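PDB 6K8C: folylpolyglutamate synthase (FolC) from Helicobacter pylori, which probably adds glutamate to dihydropteroate and then lengthens the gamma-linked glutamate tail of reduced folates, in ATP-dependent ligation reactions. Local coordinates for residues I34-D37 against F38-A41; M131-K134 against D135-Y138; T183-K186 against A187-S190. One frame throughout, in Å; residues are numbered along the deposited sequence.

Contact 1: residues I34-D37 against F38-A41; sequences IYKD and FKNA
Tyr35 and Lys39, one helical turn apart, meet by way of the lysine's aliphatic chain: its CG sits over one face of the phenol ring, toward the rim, and the rest follows the CE2 side of the ring. Lys39 CG stands 4.1 Å from the centroid of the Tyr35 ring, close enough to its normal for a CH-pi contact. Lys39 CD lies 3.5 Å from Tyr35 CE2, and the bend at chi3 (-63°) keeps Lys39 CE beside the same rim, 3.6 Å from Tyr35 CE2. Phe38 touches the same ring through CD2, 3.9 Å from Tyr35 CE1. Its ring is nearly parallel to that of Tyr35, the planes at 12°, but so far offset that little of one ring lies over the other. This is side-chain packing at i to i+3 and i to i+4 on the last turns of helix 28-41. Four backbone bonds hold the spacing; Lys39 N to Tyr35 O, at 2.9 Å, joins the very pair whose side chains make the CH-pi contact. Lys36 NZ and Lys39 NZ lie 4.7 Å apart, like charges that probably disfavour each other mildly. Further out, Phe115 of helix 114-118 packs on Phe38, Phe43 meets its ring edge-to-face, and Ile45 and Leu155 touch Tyr35.

Contact 2: residues M131-K134 against D135-Y138; sequences MLAK and DCDY
Cys136 turns its sulfur back onto Ala133 by a first torsion of -77°, which sets SG beside its own backbone N and anti to the carbonyl carbon. From there SG lies 3.7 Å from Ala133 CA and 4.0 Å from Ala133 CB, a small apolar contact between two buried residues. The side chains of Lys134 and Asp135 run side by side in the same direction. Their charged ends do not meet: Lys134 NZ remains 4.8 Å from Asp135 OD1, near enough for some electrostatic attraction but no salt bridge. The amino end of Lys134 makes a cation-pi contact with Phe43 instead.

The backbone beneath is a type I beta turn from Ala133 to Cys136, by which the chain leaves helix 121-132 for strand 138-142 of the Mur ligase middle domain. Its closing bond, Cys136 N to Ala133 O, is 3.0 Å long and straight at the hydrogen (165°), although the donor sits above the carbonyl plane, 62° out of it. Two waters complete the bend. One accepts from Asp135 N and donates to Leu132 O, bridging the helix end to the turn; the other donates to both Lys134 O and Cys136 O, the latter at 2.8 Å. Leu77 of strand 76-79 packs against both Ala133 and Cys136, and Lys75 NZ bonds to Asp135 O.

Contact 3: residues T183-K186 against A187-S190; sequences TKLK and AMGS
Leu185 and Met188 share the apolar part of this contact, their side chains crossing at an angle with the methyl groups nearest: Leu185 CD2 is 4.2 Å from Met188 CE. The methionine starts with CG between its backbone N and carbonyl carbon (chi1 89°), continues extended, and bends at chi3 (56°). That last bend brings CE back toward the leucine and to 3.6 Å from Leu185 O. Met188 CB, at 3.3 Å, is closer still to Leu185 O, so the start and the end of the side chain both lie beside one carbonyl oxygen.

The same oxygen takes the backbone hydrogen bond of the contact, from Met188 N at 3.0 Å. The donor stands above the carbonyl plane, 56° out of it, rather than on a lone pair. This bond closes a type I beta turn, Leu185 to Met188, through which the chain passes from helix 177-185 to strand 191-194, an alpha-to-beta connection of the middle domain. Phe162 of strand 159-162 and Ile208 of helix 199-211 touch both Leu185 and Met188, placing the pair between sheet and helix.

Polar groups of the turn find partners beyond the two segments. Lys186 reaches back along the helix, its NZ hydrogen-bonded to Gln182 OE1, while the carbonyl oxygen of Ala187 accepts from Lys157 NZ.

Overall arrangement
From the N terminus the chain first reaches contact 1, which closes only successive turns of helix 28-41, then contact 2 and finally contact 3, the latter two being short turns that lead from a helix toward a strand. The three follow in series; none nests in or crosses another. Contacts 1 and 2 meet directly, Phe38 CE1 lying 3.7 Å from Met131 SD, part of the packing of helix 28-41 along helix 121-132. Contact 3 stands apart, its nearest atoms about 14 Å from either. The turns of contacts 2 and 3 lead into strands 138-142 and 191-194, parallel members of the same eight-stranded mixed sheet.

Contact 1: residues I34-D37 against F38-A41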
loop_
_atom_site.group_PDB
_atom_site.type_symbol
_atom_site.label_atom_id
_atom_site.label_comp_id
_atom_site.label_asym_id
_atom_site.label_seq_id
_atom_site.Cartn_x
_atom_site.Cartn_y
_atom_site.Cartn_z
ATOM N N ILE A 34 -20.016 11.522 9.686
ATOM C CA ILE A 34 -19.390 12.384 8.684
ATOM C C ILE A 34 -19.836 11.971 7.289
ATOM O O ILE A 34 -20.233 12.808 6.468
ATOM C CB ILE A 34 -17.853 12.340 8.805
ATOM C CG1 ILE A 34 -17.371 13.095 10.045
ATOM C CG2 ILE A 34 -17.201 12.939 7.554
ATOM C CD1 ILE A 34 -15.913 12.818 10.382
ATOM N N TYR A 35 -19.778 10.666 7.004
ATOM C CA TYR A 35 -20.062 10.190 5.654
ATOM C C TYR A 35 -21.525 10.405 5.289
ATOM O O TYR A 35 -21.840 10.759 4.146
ATOM C CB TYR A 35 -19.670 8.711 5.516
ATOM C CG TYR A 35 -19.752 8.230 4.088
ATOM C CD1 TYR A 35 -18.993 8.833 3.095
ATOM C CD2 TYR A 35 -20.616 7.204 3.722
ATOM C CE1 TYR A 35 -19.078 8.425 1.783
ATOM C CE2 TYR A 35 -20.702 6.781 2.403
ATOM C CZ TYR A 35 -19.929 7.399 1.443
ATOM O OH TYR A 35 -20.006 6.999 0.130
ATOM N N LYS A 36 -22.432 10.206 6.248
ATOM C CA LYS A 36 -23.846 10.474 6.000
ATOM C C LYS A 36 -24.063 11.933 5.621
ATOM O O LYS A 36 -24.797 12.239 4.674
ATOM C CB LYS A 36 -24.674 10.102 7.231
ATOM C CG LYS A 36 -25.948 9.326 6.915
ATOM C CD LYS A 36 -25.661 7.837 6.715
ATOM C CE LYS A 36 -26.947 7.024 6.608
ATOM N NZ LYS A 36 -26.740 5.593 6.971
ATOM N N ASP A 37 -23.412 12.849 6.344
ATOM C CA ASP A 37 -23.492 14.267 5.999
ATOM C C ASP A 37 -22.899 14.537 4.625
ATOM O O ASP A 37 -23.435 15.348 3.860
ATOM C CB ASP A 37 -22.770 15.110 7.048
ATOM C CG ASP A 37 -23.496 15.145 8.370
ATOM O OD1 ASP A 37 -24.554 14.492 8.490
ATOM O OD2 ASP A 37 -23.005 15.830 9.291
ATOM N N PHE A 38 -21.780 13.883 4.301
ATOM C CA PHE A 38 -21.175 14.067 2.985
ATOM C C PHE A 38 -22.151 13.684 1.879
ATOM O O PHE A 38 -22.298 14.407 0.885
ATOM C CB PHE A 38 -19.887 13.241 2.853
ATOM C CG PHE A 38 -19.385 13.146 1.437
ATOM C CD1 PHE A 38 -18.572 14.134 0.911
ATOM C CD2 PHE A 38 -19.764 12.093 0.620
ATOM C CE1 PHE A 38 -18.129 14.065 -0.394
ATOM C CE2 PHE A 38 -19.329 12.022 -0.687
ATOM C CZ PHE A 38 -18.504 13.002 -1.195
ATOM N N LYS A 39 -22.804 12.529 2.023
ATOM C CA LYS A 39 -23.697 12.054 0.972
ATOM C C LYS A 39 -24.886 12.994 0.805
ATOM O O LYS A 39 -25.289 13.306 -0.321
ATOM C CB LYS A 39 -24.161 10.634 1.284
ATOM C CG LYS A 39 -23.127 9.552 0.955
ATOM C CD LYS A 39 -23.700 8.165 1.174
ATOM C CE LYS A 39 -24.054 7.935 2.632
ATOM N NZ LYS A 39 -24.639 6.585 2.853
ATOM N N ASN A 40 -25.439 13.474 1.920
ATOM C CA ASN A 40 -26.499 14.477 1.855
ATOM C C ASN A 40 -26.016 15.739 1.148
ATOM O O ASN A 40 -26.666 16.231 0.218
ATOM C CB ASN A 40 -26.995 14.812 3.264
ATOM C CG ASN A 40 -27.968 13.773 3.812
ATOM O OD1 ASN A 40 -28.653 13.076 3.059
ATOM N ND2 ASN A 40 -28.044 13.683 5.134
ATOM N N ALA A 41 -24.865 16.273 1.567
ATOM C CA ALA A 41 -24.405 17.543 1.012
ATOM C C ALA A 41 -23.874 17.402 -0.405
ATOM O O ALA A 41 -23.881 18.376 -1.163
ATOM C CB ALA A 41 -23.327 18.158 1.907
#

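Contact 2: residues M131-K134 against D135-Y138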
loop_
_atom_site.group_PDB
_atom_site.type_symbol
_atom_site.label_atom_id
_atom_site.label_comp_id
_atom_site.label_asym_id
_atom_site.label_seq_id
_atom_site.Cartn_x
_atom_site.Cartn_y
_atom_site.Cartn_z
ATOM N N MET A 131 -14.680 12.127 -3.504
ATOM C CA MET A 131 -14.910 13.290 -4.358
ATOM C C MET A 131 -14.227 13.115 -5.707
ATOM O O MET A 131 -14.816 13.384 -6.763
ATOM C CB MET A 131 -14.408 14.562 -3.667
ATOM C CG MET A 131 -15.359 15.138 -2.634
ATOM S SD MET A 131 -16.878 15.805 -3.356
ATOM C CE MET A 131 -16.219 17.140 -4.349
ATOM N N LEU A 132 -12.976 12.652 -5.690
ATOM C CA LEU A 132 -12.228 12.466 -6.926
ATOM C C LEU A 132 -12.805 11.361 -7.797
ATOM O O LEU A 132 -12.598 11.388 -9.014
ATOM C CB LEU A 132 -10.769 12.159 -6.608
ATOM C CG LEU A 132 -9.971 13.305 -5.998
ATOM C CD1 LEU A 132 -8.617 12.807 -5.522
ATOM C CD2 LEU A 132 -9.812 14.429 -7.002
ATOM N N ALA A 133 -13.520 10.400 -7.209
ATOM C CA ALA A 133 -14.055 9.255 -7.937
ATOM C C ALA A 133 -15.519 9.430 -8.324
ATOM O O ALA A 133 -16.167 8.450 -8.709
ATOM C CB ALA A 133 -13.886 7.979 -7.108
ATOM N N LYS A 134 -16.042 10.658 -8.241
ATOM C CA LYS A 134 -17.458 10.922 -8.495
ATOM C C LYS A 134 -17.941 10.307 -9.805
ATOM O O LYS A 134 -19.045 9.751 -9.867
ATOM C CB LYS A 134 -17.695 12.436 -8.506
ATOM C CG LYS A 134 -19.125 12.861 -8.816
ATOM C CD LYS A 134 -19.169 14.343 -9.178
ATOM C CE LYS A 134 -20.441 15.007 -8.685
ATOM N NZ LYS A 134 -21.656 14.256 -9.102
ATOM N N ASP A 135 -17.137 10.403 -10.864
ATOM C CA ASP A 135 -17.521 9.912 -12.181
ATOM C C ASP A 135 -16.753 8.661 -12.591
ATOM O O ASP A 135 -16.631 8.376 -13.788
ATOM C CB ASP A 135 -17.334 11.005 -13.233
ATOM C CG ASP A 135 -18.174 12.232 -12.947
ATOM O OD1 ASP A 135 -19.390 12.074 -12.709
ATOM O OD2 ASP A 135 -17.615 13.347 -12.951
ATOM N N CYS A 136 -16.238 7.905 -11.627
ATOM C CA CYS A 136 -15.511 6.681 -11.927
ATOM C C CYS A 136 -16.464 5.500 -12.034
ATOM O O CYS A 136 -17.554 5.493 -11.455
ATOM C CB CYS A 136 -14.459 6.396 -10.853
ATOM S SG CYS A 136 -12.999 7.416 -10.997
ATOM N N ASP A 137 -16.036 4.488 -12.789
ATOM C CA ASP A 137 -16.780 3.239 -12.823
ATOM C C ASP A 137 -16.468 2.364 -11.618
ATOM O O ASP A 137 -17.345 1.636 -11.138
ATOM C CB ASP A 137 -16.469 2.483 -14.117
ATOM C CG ASP A 137 -16.819 3.284 -15.352
ATOM O OD1 ASP A 137 -18.016 3.562 -15.545
ATOM O OD2 ASP A 137 -15.902 3.646 -16.115
ATOM N N TYR A 138 -15.234 2.419 -11.123
ATOM C CA TYR A 138 -14.801 1.580 -10.018
ATOM C C TYR A 138 -13.950 2.406 -9.069
ATOM O O TYR A 138 -13.182 3.272 -9.499
ATOM C CB TYR A 138 -14.000 0.359 -10.505
ATOM C CG TYR A 138 -14.837 -0.624 -11.292
ATOM C CD1 TYR A 138 -15.520 -1.652 -10.655
ATOM C CD2 TYR A 138 -14.952 -0.516 -12.674
ATOM C CE1 TYR A 138 -16.294 -2.550 -11.375
ATOM C CE2 TYR A 138 -15.723 -1.400 -13.397
ATOM C CZ TYR A 138 -16.394 -2.415 -12.746
ATOM O OH TYR A 138 -17.162 -3.304 -13.471
HETATM O O HOH W 1 -14.236 11.156 -11.136
HETATM O O HOH W 2 -19.253 7.084 -9.964
#

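Contact 3: residues T183-K186 against A187-S190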
loop_
_atom_site.group_PDB
_atom_site.type_symbol
_atom_site.label_atom_id
_atom_site.label_comp_id
_atom_site.label_asym_id
_atom_site.label_seq_id
_atom_site.Cartn_x
_atom_site.Cartn_y
_atom_site.Cartn_z
ATOM N N THR A 183 -10.926 -8.518 13.438
ATOM C CA THR A 183 -11.284 -7.132 13.147
ATOM C C THR A 183 -11.339 -6.874 11.645
ATOM O O THR A 183 -12.209 -6.137 11.168
ATOM C CB THR A 183 -10.295 -6.179 13.820
ATOM O OG1 THR A 183 -9.054 -6.181 13.101
ATOM C CG2 THR A 183 -10.042 -6.609 15.255
ATOM N N LYS A 184 -10.420 -7.474 10.885
ATOM C CA LYS A 184 -10.413 -7.280 9.440
ATOM C C LYS A 184 -11.593 -7.983 8.779
ATOM O O LYS A 184 -12.259 -7.409 7.909
ATOM C CB LYS A 184 -9.092 -7.781 8.851
ATOM C CG LYS A 184 -7.862 -7.031 9.341
ATOM C CD LYS A 184 -6.641 -7.354 8.493
ATOM C CE LYS A 184 -5.394 -6.637 9.005
ATOM N NZ LYS A 184 -5.462 -5.171 8.784
ATOM N N LEU A 185 -11.877 -9.217 9.186
ATOM C CA LEU A 185 -12.861 -10.033 8.490
ATOM C C LEU A 185 -14.297 -9.716 8.884
ATOM O O LEU A 185 -15.213 -10.025 8.115
ATOM C CB LEU A 185 -12.580 -11.517 8.743
ATOM C CG LEU A 185 -11.284 -12.039 8.123
ATOM C CD1 LEU A 185 -10.844 -13.329 8.805
ATOM C CD2 LEU A 185 -11.457 -12.244 6.628
ATOM N N LYS A 186 -14.517 -9.109 10.054
ATOM C CA LYS A 186 -15.884 -8.907 10.529
ATOM C C LYS A 186 -16.680 -7.992 9.610
ATOM O O LYS A 186 -17.905 -8.130 9.509
ATOM C CB LYS A 186 -15.872 -8.346 11.952
ATOM C CG LYS A 186 -15.988 -9.414 13.024
ATOM C CD LYS A 186 -15.809 -8.836 14.418
ATOM C CE LYS A 186 -15.831 -9.938 15.464
ATOM N NZ LYS A 186 -14.523 -10.069 16.163
ATOM N N ALA A 187 -16.013 -7.062 8.930
ATOM C CA ALA A 187 -16.680 -6.128 8.037
ATOM C C ALA A 187 -16.809 -6.656 6.612
ATOM O O ALA A 187 -17.080 -5.872 5.694
ATOM C CB ALA A 187 -15.944 -4.789 8.039
ATOM N N MET A 188 -16.623 -7.960 6.401
ATOM C CA MET A 188 -16.830 -8.521 5.075
ATOM C C MET A 188 -18.292 -8.374 4.670
ATOM O O MET A 188 -19.201 -8.489 5.497
ATOM C CB MET A 188 -16.395 -9.993 5.033
ATOM C CG MET A 188 -17.465 -11.006 5.410
ATOM S SD MET A 188 -17.036 -12.730 5.056
ATOM C CE MET A 188 -15.496 -12.935 5.950
ATOM N N GLY A 189 -18.511 -8.070 3.399
ATOM C CA GLY A 189 -19.842 -7.957 2.839
ATOM C C GLY A 189 -20.324 -9.270 2.264
ATOM O O GLY A 189 -19.893 -10.352 2.673
ATOM N N SER A 190 -21.217 -9.175 1.279
ATOM C CA SER A 190 -21.858 -10.364 0.741
ATOM C C SER A 190 -20.979 -11.124 -0.244
ATOM O O SER A 190 -21.255 -12.295 -0.519
ATOM C CB SER A 190 -23.177 -9.982 0.064
ATOM O OG SER A 190 -22.949 -9.125 -1.042
#